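Local coordinates for natterin-like protein (Lethenteron camtschaticum, PDB 6IUL), which probably recognises glycans on target cells through a jacalin-like lectin module and kills them with an aerolysin-type pore-forming module, at residues S77-G82 with E114-V119; T6-I11 with G139-N144. All blocks are in the same frame, centred on the assembly; numbering follows the deposited sequence.

Interaction 1: S77-G82 with E114-V119; sequences SLSLWG and EYKIDV
Glu114 lays its side chain across one face of the Trp81 indole, with CG 3.4 Å above the ring plane and displaced toward the rim. The chain is fully extended, CG anti to the backbone N (chi1 176°), which carries it alongside the indole; its CA meanwhile makes a CH-pi contact, 3.8 Å from the centroid of the Trp81 five-membered ring. The carboxylate plane is tilted 26° from that of the ring. At the benzo edge of the indole the carboxylate also meets Ser79, whose OG donates a short hydrogen bond of 2.6 Å to Glu114 OE2 on the anti lone pair, the side away from OE1. The same OE2 forms a salt bridge with Lys116 NZ at 3.3 Å, so a hydroxyl and an ammonium both hold the carboxylate and probably stabilise its negative charge. Lys116 NZ also has a long, weak ion pair with Glu175 of the second subunit.

On the face with Leu78, Leu80, Tyr115 and Ile117 the contacts are mostly apolar. Leu78 and Ile117 run side by side, Leu78 CD2 lying 3.8 Å from Ile117 CG1, while Leu80 meets the tip of Ile117. Val119, in the loop beyond, packs CG1 on Leu78 CB. Phe140 and Phe142 of another strand close over Leu78. Between the strands, Leu80 and Tyr115 exchange two backbone hydrogen bonds as a hydrogen-bonded pair, and Ile117 N donates to Leu78 O at 2.9 Å. Past that bond the strands part, and a water accepts from Leu78 N and probably donates to Ile117 O. With strand 89-96 bonded to the other side of 75-82, the pairing places 114-117 at the edge of an antiparallel four-stranded sheet, with Leu78, Leu80 and Ile117 packed into the interior, as in the beta-prism of jacalin-like lectins.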
loop_
_atom_site.group_PDB
_atom_site.type_symbol
_atom_site.label_atom_id
_atom_site.label_comp_id
_atom_site.label_asym_id
_atom_site.label_seq_id
_atom_site.Cartn_x
_atom_site.Cartn_y
_atom_site.Cartn_z
ATOM N N SER A 77 -28.298 -2.875 -12.448
ATOM C CA SER A 77 -29.756 -2.883 -12.667
ATOM C C SER A 77 -30.237 -4.319 -12.780
ATOM O O SER A 77 -29.510 -5.193 -13.185
ATOM C CB SER A 77 -30.129 -2.090 -13.927
ATOM O OG SER A 77 -29.613 -2.709 -15.088
ATOM N N LEU A 78 -31.472 -4.534 -12.393
ATOM C CA LEU A 78 -32.120 -5.822 -12.447
ATOM C C LEU A 78 -33.584 -5.633 -12.815
ATOM O O LEU A 78 -34.236 -4.763 -12.284
ATOM C CB LEU A 78 -32.045 -6.475 -11.080
ATOM C CG LEU A 78 -32.900 -7.761 -10.904
ATOM C CD1 LEU A 78 -32.193 -8.922 -11.530
ATOM C CD2 LEU A 78 -33.135 -8.067 -9.440
ATOM N N SER A 79 -34.089 -6.467 -13.701
ATOM C CA SER A 79 -35.503 -6.527 -14.011
ATOM C C SER A 79 -36.004 -7.939 -13.914
ATOM O O SER A 79 -35.317 -8.877 -14.278
ATOM C CB SER A 79 -35.739 -6.037 -15.434
ATOM O OG SER A 79 -35.548 -4.639 -15.476
ATOM N N LEU A 80 -37.209 -8.079 -13.406
ATOM C CA LEU A 80 -37.895 -9.327 -13.376
ATOM C C LEU A 80 -39.234 -9.186 -14.110
ATOM O O LEU A 80 -39.848 -8.105 -14.122
ATOM C CB LEU A 80 -38.133 -9.741 -11.942
ATOM C CG LEU A 80 -36.872 -9.915 -11.086
ATOM C CD1 LEU A 80 -37.275 -10.164 -9.648
ATOM C CD2 LEU A 80 -36.017 -11.058 -11.589
ATOM N N TRP A 81 -39.665 -10.287 -14.745
ATOM C CA TRP A 81 -40.948 -10.379 -15.447
ATOM C C TRP A 81 -41.714 -11.596 -14.962
ATOM O O TRP A 81 -41.140 -12.667 -14.666
ATOM C CB TRP A 81 -40.733 -10.584 -16.926
ATOM C CG TRP A 81 -40.305 -9.436 -17.725
ATOM C CD1 TRP A 81 -41.068 -8.684 -18.534
ATOM C CD2 TRP A 81 -38.956 -8.965 -17.886
ATOM N NE1 TRP A 81 -40.281 -7.723 -19.174
ATOM C CE2 TRP A 81 -38.988 -7.894 -18.799
ATOM C CE3 TRP A 81 -37.736 -9.331 -17.319
ATOM C CZ2 TRP A 81 -37.872 -7.183 -19.154
ATOM C CZ3 TRP A 81 -36.627 -8.650 -17.674
ATOM C CH2 TRP A 81 -36.696 -7.568 -18.609
ATOM N N GLY A 82 -43.035 -11.421 -14.897
ATOM C CA GLY A 82 -43.979 -12.519 -14.761
ATOM C C GLY A 82 -44.117 -13.291 -16.071
ATOM O O GLY A 82 -43.647 -12.837 -17.124
ATOM N N GLU A 114 -42.319 -5.189 -17.454
ATOM C CA GLU A 114 -41.023 -5.246 -16.827
ATOM C C GLU A 114 -41.044 -4.550 -15.451
ATOM O O GLU A 114 -41.470 -3.400 -15.316
ATOM C CB GLU A 114 -40.018 -4.560 -17.747
ATOM C CG GLU A 114 -38.613 -4.455 -17.166
ATOM C CD GLU A 114 -37.631 -3.821 -18.114
ATOM O OE1 GLU A 114 -38.026 -3.412 -19.224
ATOM O OE2 GLU A 114 -36.445 -3.663 -17.755
ATOM N N TYR A 115 -40.598 -5.269 -14.437
ATOM C CA TYR A 115 -40.476 -4.726 -13.088
ATOM C C TYR A 115 -39.004 -4.455 -12.831
ATOM O O TYR A 115 -38.182 -5.375 -12.676
ATOM C CB TYR A 115 -41.054 -5.688 -12.074
ATOM C CG TYR A 115 -42.529 -5.882 -12.318
ATOM C CD1 TYR A 115 -43.473 -4.978 -11.808
ATOM C CD2 TYR A 115 -42.975 -6.936 -13.085
ATOM C CE1 TYR A 115 -44.830 -5.149 -12.060
ATOM C CE2 TYR A 115 -44.334 -7.119 -13.345
ATOM C CZ TYR A 115 -45.252 -6.229 -12.843
ATOM O OH TYR A 115 -46.582 -6.420 -13.092
ATOM N N LYS A 116 -38.679 -3.169 -12.844
ATOM C CA LYS A 116 -37.336 -2.714 -12.617
ATOM C C LYS A 116 -37.130 -2.641 -11.124
ATOM O O LYS A 116 -37.866 -1.977 -10.449
ATOM C CB LYS A 116 -37.101 -1.380 -13.303
ATOM C CG LYS A 116 -37.156 -1.448 -14.825
ATOM C CD LYS A 116 -36.775 -0.089 -15.409
ATOM C CE LYS A 116 -36.215 -0.106 -16.819
ATOM N NZ LYS A 116 -37.205 -0.433 -17.875
ATOM N N ILE A 117 -36.131 -3.367 -10.638
ATOM C CA ILE A 117 -35.956 -3.597 -9.236
ATOM C C ILE A 117 -34.913 -2.604 -8.641
ATOM O O ILE A 117 -33.893 -2.266 -9.284
ATOM C CB ILE A 117 -35.429 -5.036 -9.034
ATOM C CG1 ILE A 117 -36.367 -6.045 -9.705
ATOM C CG2 ILE A 117 -35.235 -5.363 -7.557
ATOM C CD1 ILE A 117 -37.804 -6.090 -9.178
ATOM N N ASP A 118 -35.173 -2.193 -7.409
ATOM C CA ASP A 118 -34.216 -1.459 -6.625
ATOM C C ASP A 118 -33.094 -2.412 -6.115
ATOM O O ASP A 118 -33.299 -3.189 -5.199
ATOM C CB ASP A 118 -34.916 -0.815 -5.442
ATOM C CG ASP A 118 -33.957 0.082 -4.588
ATOM O OD1 ASP A 118 -32.753 0.076 -4.873
ATOM O OD2 ASP A 118 -34.389 0.726 -3.595
ATOM N N VAL A 119 -31.915 -2.307 -6.695
ATOM C CA VAL A 119 -30.816 -3.156 -6.327
ATOM C C VAL A 119 -30.008 -2.693 -5.120
ATOM O O VAL A 119 -29.027 -3.305 -4.754
ATOM C CB VAL A 119 -29.836 -3.357 -7.497
ATOM C CG1 VAL A 119 -30.589 -3.815 -8.745
ATOM C CG2 VAL A 119 -29.057 -2.093 -7.793
HETATM O O HOH W 1 -33.225 -1.907 -11.803
#

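Interaction 2: T6-I11 with G139-N144; sequences TTLHII and GFIFIN
Gly139 lies against the backbone of residues 9 and 10, its CA making a CA-H...O contact of 3.5 Å with His9 O. The CD1 methyl of Leu8 packs on the same glycine backbone, 3.6 Å from Gly139 C. At Phe140 the strands are too far apart for direct backbone bonds, and two waters take their place: one accepts from Phe140 N and donates to His9 O, the other accepts from His9 N and donates to Phe140 O. Phe140 points away from 6-11, and its ring packs on Leu78 and Leu80.

Ile141 shares a face with Leu8, its CG1 lying 4.0 Å from Leu8 CD1, and its CG2 branch comes up to CB of Thr6. Within these segments the direct backbone hydrogen bonds are at Phe142, which forms a hydrogen-bonded pair with Thr7: Phe142 N donates to Thr7 O at 2.9 Å in an almost straight bond (178°), and Thr7 N returns one of 2.8 Å to Phe142 O. The latter oxygen also receives a CA-H...O contact from Thr6 CA. Ile143 faces Thr6 as a non-hydrogen-bonded pair, but their side chains diverge. Asn144 finishes the run, crossing Thr7 at about a right angle. With Thr7 OG1 anti to the backbone N (chi1 175°), the CG2 methyl is what meets Asn144 OD1, at 3.4 Å. Asn144 ND2 bonds to Tyr4 O and, through a water, to Thr6 O.

Strand 124-131 pairs with the other side of 135-155, so the N-terminal strand closes against a strand about 130 residues later, the pairing of the first strand with a late strand of the lectin module, as in the jacalin-like beta-prism.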
loop_
_atom_site.group_PDB
_atom_site.type_symbol
_atom_site.label_atom_id
_atom_site.label_comp_id
_atom_site.label_asym_id
_atom_site.label_seq_id
_atom_site.Cartn_x
_atom_site.Cartn_y
_atom_site.Cartn_z
ATOM N N THR A 6 -31.333 -4.811 4.295
ATOM C CA THR A 6 -31.521 -5.507 3.037
ATOM C C THR A 6 -32.850 -5.164 2.380
ATOM O O THR A 6 -33.759 -4.695 3.008
ATOM C CB THR A 6 -31.443 -7.034 3.163
ATOM O OG1 THR A 6 -32.557 -7.515 3.910
ATOM C CG2 THR A 6 -30.209 -7.474 3.857
ATOM N N THR A 7 -32.921 -5.340 1.066
ATOM C CA THR A 7 -34.110 -5.061 0.292
ATOM C C THR A 7 -34.355 -6.252 -0.631
ATOM O O THR A 7 -33.397 -6.831 -1.205
ATOM C CB THR A 7 -34.006 -3.749 -0.531
ATOM O OG1 THR A 7 -35.165 -3.611 -1.351
ATOM C CG2 THR A 7 -32.804 -3.717 -1.468
ATOM N N LEU A 8 -35.633 -6.607 -0.782
ATOM C CA LEU A 8 -36.052 -7.810 -1.486
ATOM C C LEU A 8 -37.406 -7.571 -2.150
ATOM O O LEU A 8 -38.399 -7.213 -1.450
ATOM C CB LEU A 8 -36.203 -8.929 -0.479
ATOM C CG LEU A 8 -36.827 -10.220 -1.000
ATOM C CD1 LEU A 8 -36.022 -10.828 -2.168
ATOM C CD2 LEU A 8 -36.907 -11.186 0.178
ATOM N N HIS A 9 -37.451 -7.719 -3.477
ATOM C CA HIS A 9 -38.672 -7.510 -4.237
ATOM C C HIS A 9 -38.945 -8.769 -5.083
ATOM O O HIS A 9 -38.281 -9.031 -6.072
ATOM C CB HIS A 9 -38.533 -6.257 -5.102
ATOM C CG HIS A 9 -39.792 -5.840 -5.788
ATOM N ND1 HIS A 9 -39.870 -4.680 -6.541
ATOM C CD2 HIS A 9 -41.010 -6.425 -5.866
ATOM C CE1 HIS A 9 -41.087 -4.573 -7.051
ATOM N NE2 HIS A 9 -41.798 -5.613 -6.651
ATOM N N ILE A 10 -39.952 -9.531 -4.670
ATOM C CA ILE A 10 -40.318 -10.828 -5.283
ATOM C C ILE A 10 -41.346 -10.648 -6.400
ATOM O O ILE A 10 -42.336 -9.955 -6.239
ATOM C CB ILE A 10 -40.876 -11.767 -4.227
ATOM C CG1 ILE A 10 -39.798 -12.036 -3.171
ATOM C CG2 ILE A 10 -41.381 -13.067 -4.846
ATOM C CD1 ILE A 10 -40.302 -12.897 -2.017
ATOM N N ILE A 11 -41.079 -11.245 -7.554
ATOM C CA ILE A 11 -41.975 -11.192 -8.710
ATOM C C ILE A 11 -42.415 -12.601 -9.124
ATOM O O ILE A 11 -41.613 -13.544 -9.103
ATOM C CB ILE A 11 -41.305 -10.497 -9.893
ATOM C CG1 ILE A 11 -41.267 -8.988 -9.639
ATOM C CG2 ILE A 11 -42.052 -10.751 -11.219
ATOM C CD1 ILE A 11 -42.604 -8.292 -9.401
ATOM N N GLY A 139 -37.162 -13.286 -5.874
ATOM C CA GLY A 139 -36.494 -12.013 -5.897
ATOM C C GLY A 139 -35.069 -12.166 -5.412
ATOM O O GLY A 139 -34.683 -13.189 -4.836
ATOM N N PHE A 140 -34.275 -11.138 -5.651
ATOM C CA PHE A 140 -32.865 -11.117 -5.214
ATOM C C PHE A 140 -32.712 -10.261 -3.956
ATOM O O PHE A 140 -33.232 -9.140 -3.881
ATOM C CB PHE A 140 -31.982 -10.583 -6.332
ATOM C CG PHE A 140 -31.858 -11.525 -7.523
ATOM C CD1 PHE A 140 -32.870 -11.637 -8.443
ATOM C CD2 PHE A 140 -30.713 -12.260 -7.735
ATOM C CE1 PHE A 140 -32.781 -12.488 -9.532
ATOM C CE2 PHE A 140 -30.606 -13.128 -8.826
ATOM C CZ PHE A 140 -31.635 -13.238 -9.724
ATOM N N ILE A 141 -32.030 -10.811 -2.966
ATOM C CA ILE A 141 -31.751 -10.111 -1.729
ATOM C C ILE A 141 -30.542 -9.217 -1.916
ATOM O O ILE A 141 -29.469 -9.705 -2.174
ATOM C CB ILE A 141 -31.432 -11.075 -0.579
ATOM C CG1 ILE A 141 -32.611 -12.010 -0.350
ATOM C CG2 ILE A 141 -31.233 -10.315 0.731
ATOM C CD1 ILE A 141 -32.303 -13.188 0.543
ATOM N N PHE A 142 -30.721 -7.908 -1.776
ATOM C CA PHE A 142 -29.627 -6.963 -1.890
ATOM C C PHE A 142 -29.366 -6.259 -0.569
ATOM O O PHE A 142 -30.309 -5.899 0.145
ATOM C CB PHE A 142 -29.941 -5.871 -2.929
ATOM C CG PHE A 142 -29.929 -6.349 -4.328
ATOM C CD1 PHE A 142 -28.725 -6.581 -4.976
ATOM C CD2 PHE A 142 -31.133 -6.563 -5.025
ATOM C CE1 PHE A 142 -28.691 -7.052 -6.283
ATOM C CE2 PHE A 142 -31.102 -7.021 -6.333
ATOM C CZ PHE A 142 -29.871 -7.295 -6.951
ATOM N N ILE A 143 -28.096 -5.986 -0.290
ATOM C CA ILE A 143 -27.739 -5.027 0.752
ATOM C C ILE A 143 -28.105 -3.641 0.255
ATOM O O ILE A 143 -27.803 -3.263 -0.887
ATOM C CB ILE A 143 -26.209 -5.041 1.076
ATOM C CG1 ILE A 143 -25.797 -6.429 1.510
ATOM C CG2 ILE A 143 -25.899 -4.043 2.193
ATOM C CD1 ILE A 143 -24.305 -6.573 1.753
ATOM N N ASN A 144 -28.747 -2.870 1.117
ATOM C CA ASN A 144 -29.089 -1.495 0.753
ATOM C C ASN A 144 -27.807 -0.675 0.586
ATOM O O ASN A 144 -26.724 -1.125 0.955
ATOM C CB ASN A 144 -30.013 -0.893 1.806
ATOM C CG ASN A 144 -31.461 -1.215 1.556
ATOM O OD1 ASN A 144 -31.929 -1.007 0.448
ATOM N ND2 ASN A 144 -32.210 -1.605 2.616
HETATM O O HOH W 2 -35.113 -2.003 2.521
HETATM O O HOH W 3 -34.975 -7.226 -4.760
HETATM O O HOH W 4 -35.628 -8.818 -6.789
#

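Interactions 1 and 2 have centres 10 Å apart and meet partly in the interior of the lectin module and partly at its exposed margin. Leu78 CD2 lies 3.7 Å from Phe140 CD1, and Val119 O approaches Phe142 CG at 3.2 Å, so the aromatic side chains of 139-144 pack on both segments of interaction 1. The N-terminal segment 6-11 adds a second seam: Ile117 CD1 is 3.6 Å from His9 ND1, and Tyr115 CG is 3.8 Å from Ile11 CD1. Side chains of two of the prism's sheets thus meet in its core. Strand 135-155 runs on to pair with strands 212-223 and 260-285, continuing from interaction 2 toward the aerolysin-like module.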